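Restriction endonuclease S subunits (Thermoanaerobacter tengcongensis, PDB 3OKG) probably binds DNA as the specificity subunit of a type I restriction-modification system, whose methyltransferase combines M and S polypeptides. Local coordinates at residues A201-E206 and Q381-K386; R82-R86 and F118-R122. One frame throughout, in Å; residues are numbered along the deposited sequence.

Interaction 1. Residues A201-E206 and Q381-K386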
ATOM      1  N   ALA A 201       2.121  -3.217  15.247  1.00 22.65           N
ATOM      2  CA  ALA A 201       3.578  -3.380  15.338  1.00 28.28           C
ATOM      3  C   ALA A 201       4.285  -2.125  14.845  1.00 31.88           C
ATOM      4  O   ALA A 201       5.256  -1.650  15.449  1.00 25.12           O
ATOM      5  CB  ALA A 201       4.044  -4.596  14.531  1.00 16.19           C
ATOM      6  N   GLN A 202       3.782  -1.583  13.740  1.00 26.01           N
ATOM      7  CA  GLN A 202       4.316  -0.353  13.174  1.00 27.02           C
ATOM      8  C   GLN A 202       4.329   0.746  14.229  1.00 35.19           C
ATOM      9  O   GLN A 202       5.346   1.408  14.436  1.00 32.99           O
ATOM     10  CB  GLN A 202       3.488   0.087  11.966  1.00 30.77           C
ATOM     11  CG  GLN A 202       4.277   0.861  10.921  1.00 63.74           C
ATOM     12  CD  GLN A 202       3.451   1.186   9.692  1.00 65.97           C
ATOM     13  OE1 GLN A 202       2.366   1.758   9.792  1.00 65.28           O
ATOM     14  NE2 GLN A 202       3.963   0.822   8.522  1.00 53.15           N
ATOM     15  N   LYS A 203       3.195   0.935  14.898  1.00 30.44           N
ATOM     16  CA  LYS A 203       3.106   1.929  15.968  1.00 36.59           C
ATOM     17  C   LYS A 203       4.070   1.673  17.152  1.00 36.42           C
ATOM     18  O   LYS A 203       4.747   2.587  17.639  1.00 28.93           O
ATOM     19  CB  LYS A 203       1.667   2.047  16.465  1.00 34.29           C
ATOM     20  CG  LYS A 203       1.483   3.078  17.557  1.00 56.43           C
ATOM     21  CD  LYS A 203       0.024   3.204  17.977  1.00 63.32           C
ATOM     22  CE  LYS A 203      -0.379   2.093  18.940  1.00 76.13           C
ATOM     23  NZ  LYS A 203      -0.365   0.741  18.302  1.00 71.95           N
ATOM     24  N   ASP A 204       4.134   0.433  17.622  1.00 26.42           N
ATOM     25  CA  ASP A 204       4.967   0.106  18.776  1.00 28.64           C
ATOM     26  C   ASP A 204       6.447   0.134  18.422  1.00 32.21           C
ATOM     27  O   ASP A 204       7.297   0.450  19.263  1.00 32.46           O
ATOM     28  CB  ASP A 204       4.598  -1.266  19.344  1.00 25.49           C
ATOM     29  CG  ASP A 204       3.171  -1.307  19.860  1.00 46.11           C
ATOM     30  OD1 ASP A 204       2.638  -0.232  20.208  1.00 51.27           O
ATOM     31  OD2 ASP A 204       2.585  -2.405  19.914  1.00 53.62           O
ATOM     32  N   THR A 205       6.765  -0.213  17.186  1.00 23.50           N
ATOM     33  CA  THR A 205       8.160  -0.246  16.783  1.00 26.31           C
ATOM     34  C   THR A 205       8.690   1.189  16.600  1.00 36.81           C
ATOM     35  O   THR A 205       9.819   1.496  16.992  1.00 25.75           O
ATOM     36  CB  THR A 205       8.370  -1.123  15.528  1.00 27.37           C
ATOM     37  OG1 THR A 205       7.865  -2.436  15.794  1.00 23.75           O
ATOM     38  CG2 THR A 205       9.844  -1.251  15.196  1.00 24.60           C
ATOM     39  N   GLU A 206       7.865   2.069  16.041  1.00 27.59           N
ATOM     40  CA  GLU A 206       8.240   3.475  15.908  1.00 29.51           C
ATOM     41  C   GLU A 206       8.508   4.079  17.282  1.00 44.37           C
ATOM     42  O   GLU A 206       9.478   4.812  17.473  1.00 36.51           O
ATOM     43  CB  GLU A 206       7.156   4.252  15.171  1.00 35.14           C
ATOM     44  CG  GLU A 206       7.178   4.004  13.670  1.00 41.22           C
ATOM     45  CD  GLU A 206       6.016   4.662  12.952  1.00 75.16           C
ATOM     46  OE1 GLU A 206       5.260   5.418  13.603  1.00 81.50           O
ATOM     47  OE2 GLU A 206       5.861   4.424  11.736  1.00 61.71           O
ATOM     48  N   GLN A 381      13.631  -2.571  11.134  1.00 28.13           N
ATOM     49  CA  GLN A 381      12.322  -3.167  11.405  1.00 26.75           C
ATOM     50  C   GLN A 381      11.231  -2.155  11.098  1.00 25.79           C
ATOM     51  O   GLN A 381      10.243  -2.488  10.463  1.00 26.86           O
ATOM     52  CB  GLN A 381      12.237  -3.697  12.851  1.00 21.59           C
ATOM     53  CG  GLN A 381      13.176  -4.875  13.102  1.00 21.63           C
ATOM     54  CD  GLN A 381      13.340  -5.152  14.583  1.00 28.19           C
ATOM     55  OE1 GLN A 381      13.072  -4.281  15.408  1.00 27.25           O
ATOM     56  NE2 GLN A 381      13.780  -6.359  14.928  1.00 34.75           N
ATOM     57  N   VAL A 382      11.432  -0.908  11.521  1.00 23.87           N
ATOM     58  CA  VAL A 382      10.513   0.182  11.208  1.00 23.90           C
ATOM     59  C   VAL A 382      10.314   0.318   9.697  1.00 30.15           C
ATOM     60  O   VAL A 382       9.192   0.472   9.210  1.00 29.82           O
ATOM     61  CB  VAL A 382      11.086   1.538  11.708  1.00 30.96           C
ATOM     62  CG1 VAL A 382      10.287   2.711  11.129  1.00 35.86           C
ATOM     63  CG2 VAL A 382      11.074   1.582  13.204  1.00 26.96           C
ATOM     64  N   ALA A 383      11.420   0.294   8.967  1.00 30.42           N
ATOM     65  CA  ALA A 383      11.385   0.413   7.511  1.00 49.41           C
ATOM     66  C   ALA A 383      10.604  -0.734   6.883  1.00 34.54           C
ATOM     67  O   ALA A 383       9.752  -0.507   6.037  1.00 39.11           O
ATOM     68  CB  ALA A 383      12.793   0.461   6.939  1.00 42.02           C
ATOM     69  N   ALA A 384      10.903  -1.959   7.306  1.00 33.87           N
ATOM     70  CA  ALA A 384      10.203  -3.136   6.802  1.00 29.79           C
ATOM     71  C   ALA A 384       8.699  -3.057   7.077  1.00 40.41           C
ATOM     72  O   ALA A 384       7.875  -3.357   6.207  1.00 37.60           O
ATOM     73  CB  ALA A 384      10.785  -4.409   7.389  1.00 29.48           C
ATOM     74  N   LEU A 385       8.340  -2.654   8.286  1.00 29.48           N
ATOM     75  CA  LEU A 385       6.934  -2.619   8.688  1.00 28.73           C
ATOM     76  C   LEU A 385       6.167  -1.585   7.859  1.00 46.59           C
ATOM     77  O   LEU A 385       4.981  -1.753   7.541  1.00 39.79           O
ATOM     78  CB  LEU A 385       6.818  -2.277  10.169  1.00 21.25           C
ATOM     79  CG  LEU A 385       7.076  -3.437  11.138  1.00 25.34           C
ATOM     80  CD1 LEU A 385       7.285  -2.892  12.554  1.00 26.31           C
ATOM     81  CD2 LEU A 385       5.905  -4.404  11.086  1.00 31.93           C
ATOM     82  N   LYS A 386       6.864  -0.512   7.517  1.00 32.83           N
ATOM     83  CA  LYS A 386       6.283   0.555   6.725  1.00 64.08           C
ATOM     84  C   LYS A 386       5.888   0.009   5.354  1.00 48.20           C
ATOM     85  O   LYS A 386       4.775   0.234   4.883  1.00 57.02           O
ATOM     86  CB  LYS A 386       7.282   1.704   6.600  1.00 57.95           C
ATOM     87  CG  LYS A 386       6.994   2.662   5.464  1.00 80.04           C
ATOM     88  CD  LYS A 386       8.160   3.622   5.239  1.00 73.26           C
ATOM     89  CE  LYS A 386       8.131   4.203   3.828  1.00 71.81           C
ATOM     90  NZ  LYS A 386       6.859   4.931   3.556  1.00 79.84           N
TER

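Interaction 2. Residues R82-R86 and F118-R122. With SO4 (sulfate ion), chain H.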
ATOM      1  N   ARG A  82     -34.921  -0.985 -11.700  1.00 20.62           N
ATOM      2  CA  ARG A  82     -36.006  -1.837 -12.184  1.00 22.34           C
ATOM      3  C   ARG A  82     -35.903  -3.325 -11.851  1.00 26.90           C
ATOM      4  O   ARG A  82     -36.871  -4.056 -12.051  1.00 25.01           O
ATOM      5  CB  ARG A  82     -36.204  -1.663 -13.699  1.00 28.32           C
ATOM      6  CG  ARG A  82     -36.586  -0.247 -14.121  1.00 31.91           C
ATOM      7  CD  ARG A  82     -38.040   0.122 -13.806  1.00 26.04           C
ATOM      8  NE  ARG A  82     -38.371   1.413 -14.414  1.00 35.75           N
ATOM      9  CZ  ARG A  82     -38.004   2.600 -13.933  1.00 41.22           C
ATOM     10  NH1 ARG A  82     -37.303   2.696 -12.800  1.00 32.39           N
ATOM     11  NH2 ARG A  82     -38.347   3.702 -14.591  1.00 35.96           N
ATOM     12  N   LYS A  83     -34.759  -3.783 -11.352  1.00 17.86           N
ATOM     13  CA  LYS A  83     -34.607  -5.232 -11.114  1.00 19.42           C
ATOM     14  C   LYS A  83     -34.874  -5.548  -9.664  1.00 23.43           C
ATOM     15  O   LYS A  83     -34.253  -4.962  -8.789  1.00 22.48           O
ATOM     16  CB  LYS A  83     -33.202  -5.722 -11.515  1.00 22.97           C
ATOM     17  CG  LYS A  83     -32.992  -5.762 -13.029  1.00 22.95           C
ATOM     18  CD  LYS A  83     -31.606  -6.287 -13.415  1.00 23.66           C
ATOM     19  CE  LYS A  83     -31.518  -6.451 -14.949  1.00 22.16           C
ATOM     20  NZ  LYS A  83     -30.202  -6.994 -15.375  1.00 22.47           N
ATOM     21  N   VAL A  84     -35.794  -6.488  -9.420  1.00 18.17           N
ATOM     22  CA  VAL A  84     -36.190  -6.832  -8.067  1.00 18.91           C
ATOM     23  C   VAL A  84     -35.150  -7.786  -7.507  1.00 22.41           C
ATOM     24  O   VAL A  84     -34.802  -8.761  -8.151  1.00 21.48           O
ATOM     25  CB  VAL A  84     -37.541  -7.551  -8.052  1.00 26.43           C
ATOM     26  CG1 VAL A  84     -37.824  -8.118  -6.681  1.00 26.72           C
ATOM     27  CG2 VAL A  84     -38.656  -6.618  -8.499  1.00 27.01           C
ATOM     28  N   ILE A  85     -34.608  -7.478  -6.337  1.00 21.50           N
ATOM     29  CA  ILE A  85     -33.667  -8.413  -5.734  1.00 19.59           C
ATOM     30  C   ILE A  85     -34.294  -9.152  -4.566  1.00 27.32           C
ATOM     31  O   ILE A  85     -35.226  -8.658  -3.907  1.00 22.70           O
ATOM     32  CB  ILE A  85     -32.368  -7.731  -5.288  1.00 16.74           C
ATOM     33  CG1 ILE A  85     -32.664  -6.563  -4.327  1.00 20.44           C
ATOM     34  CG2 ILE A  85     -31.629  -7.228  -6.516  1.00 18.41           C
ATOM     35  CD1 ILE A  85     -31.410  -5.783  -3.847  1.00 16.33           C
ATOM     36  N   ARG A  86     -33.755 -10.330  -4.299  1.00 16.78           N
ATOM     37  CA  ARG A  86     -34.241 -11.174  -3.204  1.00 16.86           C
ATOM     38  C   ARG A  86     -33.078 -11.594  -2.319  1.00 25.19           C
ATOM     39  O   ARG A  86     -31.926 -11.656  -2.766  1.00 18.53           O
ATOM     40  CB  ARG A  86     -34.943 -12.418  -3.760  1.00 23.01           C
ATOM     41  CG  ARG A  86     -36.196 -12.117  -4.604  1.00 26.75           C
ATOM     42  CD  ARG A  86     -37.355 -11.671  -3.712  1.00 24.90           C
ATOM     43  NE  ARG A  86     -38.503 -11.270  -4.518  1.00 44.41           N
ATOM     44  CZ  ARG A  86     -39.568 -10.626  -4.048  1.00 48.38           C
ATOM     45  NH1 ARG A  86     -39.646 -10.299  -2.760  1.00 38.20           N
ATOM     46  NH2 ARG A  86     -40.560 -10.305  -4.873  1.00 44.67           N
ATOM     47  N   PHE A 118     -26.795  -4.357 -13.055  1.00 20.07           N
ATOM     48  CA  PHE A 118     -26.376  -5.629 -12.452  1.00 19.22           C
ATOM     49  C   PHE A 118     -27.041  -6.809 -13.096  1.00 15.45           C
ATOM     50  O   PHE A 118     -28.262  -6.830 -13.312  1.00 22.00           O
ATOM     51  CB  PHE A 118     -26.747  -5.716 -10.961  1.00 16.69           C
ATOM     52  CG  PHE A 118     -26.021  -4.738 -10.068  1.00 20.20           C
ATOM     53  CD1 PHE A 118     -24.717  -4.994  -9.650  1.00 17.43           C
ATOM     54  CD2 PHE A 118     -26.668  -3.605  -9.576  1.00 17.46           C
ATOM     55  CE1 PHE A 118     -24.034  -4.108  -8.791  1.00 19.54           C
ATOM     56  CE2 PHE A 118     -26.001  -2.712  -8.701  1.00 17.92           C
ATOM     57  CZ  PHE A 118     -24.683  -2.968  -8.299  1.00 21.01           C
ATOM     58  N   CYS A 119     -26.256  -7.848 -13.331  1.00 15.53           N
ATOM     59  CA  CYS A 119     -26.829  -9.154 -13.611  1.00 16.47           C
ATOM     60  C   CYS A 119     -27.265  -9.795 -12.286  1.00 19.26           C
ATOM     61  O   CYS A 119     -26.460  -9.892 -11.352  1.00 18.08           O
ATOM     62  CB  CYS A 119     -25.768 -10.039 -14.283  1.00 17.14           C
ATOM     63  SG  CYS A 119     -26.310 -11.727 -14.543  1.00 21.27           S
ATOM     64  N   VAL A 120     -28.512 -10.254 -12.208  1.00 16.61           N
ATOM     65  CA  VAL A 120     -29.038 -10.803 -10.934  1.00 16.43           C
ATOM     66  C   VAL A 120     -28.958 -12.335 -10.985  1.00 16.73           C
ATOM     67  O   VAL A 120     -29.563 -12.962 -11.825  1.00 22.26           O
ATOM     68  CB  VAL A 120     -30.491 -10.330 -10.625  1.00 16.06           C
ATOM     69  CG1 VAL A 120     -30.984 -10.962  -9.323  1.00 18.20           C
ATOM     70  CG2 VAL A 120     -30.549  -8.783 -10.451  1.00 18.38           C
ATOM     71  N   ILE A 121     -28.160 -12.903 -10.096  1.00 15.94           N
ATOM     72  CA  ILE A 121     -27.828 -14.311 -10.105  1.00 17.10           C
ATOM     73  C   ILE A 121     -28.479 -14.937  -8.876  1.00 18.43           C
ATOM     74  O   ILE A 121     -27.961 -14.806  -7.763  1.00 17.21           O
ATOM     75  CB  ILE A 121     -26.279 -14.461 -10.034  1.00 15.67           C
ATOM     76  CG1 ILE A 121     -25.644 -13.996 -11.359  1.00 21.59           C
ATOM     77  CG2 ILE A 121     -25.880 -15.877  -9.662  1.00 18.27           C
ATOM     78  CD1 ILE A 121     -24.155 -13.539 -11.198  1.00 22.18           C
ATOM     79  N   ARG A 122     -29.615 -15.602  -9.097  1.00 16.28           N
ATOM     80  CA  ARG A 122     -30.449 -16.164  -8.044  1.00 22.12           C
ATOM     81  C   ARG A 122     -30.287 -17.664  -7.968  1.00 17.97           C
ATOM     82  O   ARG A 122     -30.717 -18.380  -8.884  1.00 14.30           O
ATOM     83  CB  ARG A 122     -31.917 -15.813  -8.320  1.00 22.55           C
ATOM     84  CG  ARG A 122     -32.911 -16.292  -7.238  1.00 25.18           C
ATOM     85  CD  ARG A 122     -34.246 -15.539  -7.364  1.00 25.45           C
ATOM     86  NE  ARG A 122     -34.012 -14.092  -7.239  1.00 24.54           N
ATOM     87  CZ  ARG A 122     -34.845 -13.154  -7.679  1.00 25.64           C
ATOM     88  NH1 ARG A 122     -35.998 -13.498  -8.258  1.00 23.56           N
ATOM     89  NH2 ARG A 122     -34.530 -11.874  -7.535  1.00 21.98           N
TER
HETATM   90  S   SO4 H 404     -39.665 -12.605  -7.951  1.00 93.04           S
HETATM   91  O1  SO4 H 404     -41.116 -12.718  -8.094  1.00 83.24           O
HETATM   92  O2  SO4 H 404     -39.262 -13.253  -6.703  1.00 57.32           O
HETATM   93  O3  SO4 H 404     -39.008 -13.263  -9.086  1.00 61.09           O
HETATM   94  O4  SO4 H 404     -39.276 -11.193  -7.910  1.00 46.02           O
HETATM   95  O   HOH W   1     -30.420  -9.879 -14.194  1.00 21.19           O
HETATM   96  O   HOH W   2     -36.967 -11.049  -9.154  1.00 29.69           O

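Interaction 1. Residues A201-E206 and Q381-K386
A201 and Q202 meet L385 where two long helices run side by side in the antiparallel coiled coil characteristic of type I specificity subunits. The short helical segments lie 9.4 Å apart at closest approach, with N-to-C directions 158° apart, so residues pair in reverse order: Q202 faces L385 and T205 faces V382. At A201 the methyl group packs on one branch of the leucine, CB of A201 lying 3.9 Å from CD2 of L385. One position on, Q202 lies alongside L385, the two side chains running past each other in opposite directions with CG of Q202 near CB of L385. A chi1 of -151° swings CG roughly opposite the backbone N, and the extended chain carries the amide to the partner backbone, where NE2 of Q202 comes 2.9 Å from O of L385. The same NE2 is pressed unusually close to CA of K386, which makes its exact placement doubtful. T205 points its CB toward the partner. Its methyl CG2 sits 3.7 Å from CG2 of V382, each side chain sliding past the other, and also touches CB of Q381. The hydroxyl is turned back on its own helix: OG1 of T205 donates to O of A201 at 2.7 Å, from 43° above the carbonyl plane. That oxygen also accepts from N of T205, while CD1 of L385 lies against CB of T205 and 3.3 Å from its OG1. E206 completes this mostly aliphatic, partly exposed seam more loosely, its CG 4.2 Å from CG1 of V382.

Interaction 2. Residues R82-R86 and F118-R122
K83 reaches across to the strand at F118-R122 with an extended chain, making one of two direct hydrogen bonds between the segments, whose strands belong to different sheets of the specificity domain. Its NZ donates to O of F118 at 2.8 Å, tilted 32° from the carbonyl plane, and to a water that also accepts from N of V120; D161 supplies a salt bridge to the same ammonium. Apolar contact accompanies it: CD of K83 passes CG2 of V120 at 4.0 Å, and CG2 of I85 lies more loosely near that methyl. The arginines meet differently. CG of R86 sits over the rim of one face of the R122 guanidinium, 3.4 Å from NH2 of R122; at the edge of that group, in its plane, NH2 gives a weak bond to O of V84. A sulfate, probably from the crystallisation liquor, bridges the two guanidinium groups from the corner they form, their planes 69° apart. NE and NH2 of R86 give weak bonds to its in-plane O4, NE also reaches O2, and NH1 of R122 bonds weakly to O3. A second water links NH1 of R122 to O4. D89 holds R122 by a salt bridge and probably offsets part of its charge; the two arginines can still jointly meet an anion, at most compatible with DNA binding.

In the fold
From the N terminus, interaction 2 comes first: it closes a short loop of 31 residues, without helix, and ties strand 81-84, at the border of a mixed sheet, to strand 118-121, at the border of an antiparallel sheet, within the first specificity domain. The chain then enters helix 174-216, passes through the second specificity domain and returns along helix 365-388. Interaction 1 joins these two helices, the antiparallel pair that connects the domains, and so closes a far longer loop of 174 residues. The two loops lie in series, neither nesting nor crossing, and the contacts do not touch, their centres 46 Å apart: one is local to a domain, the other spans the chain.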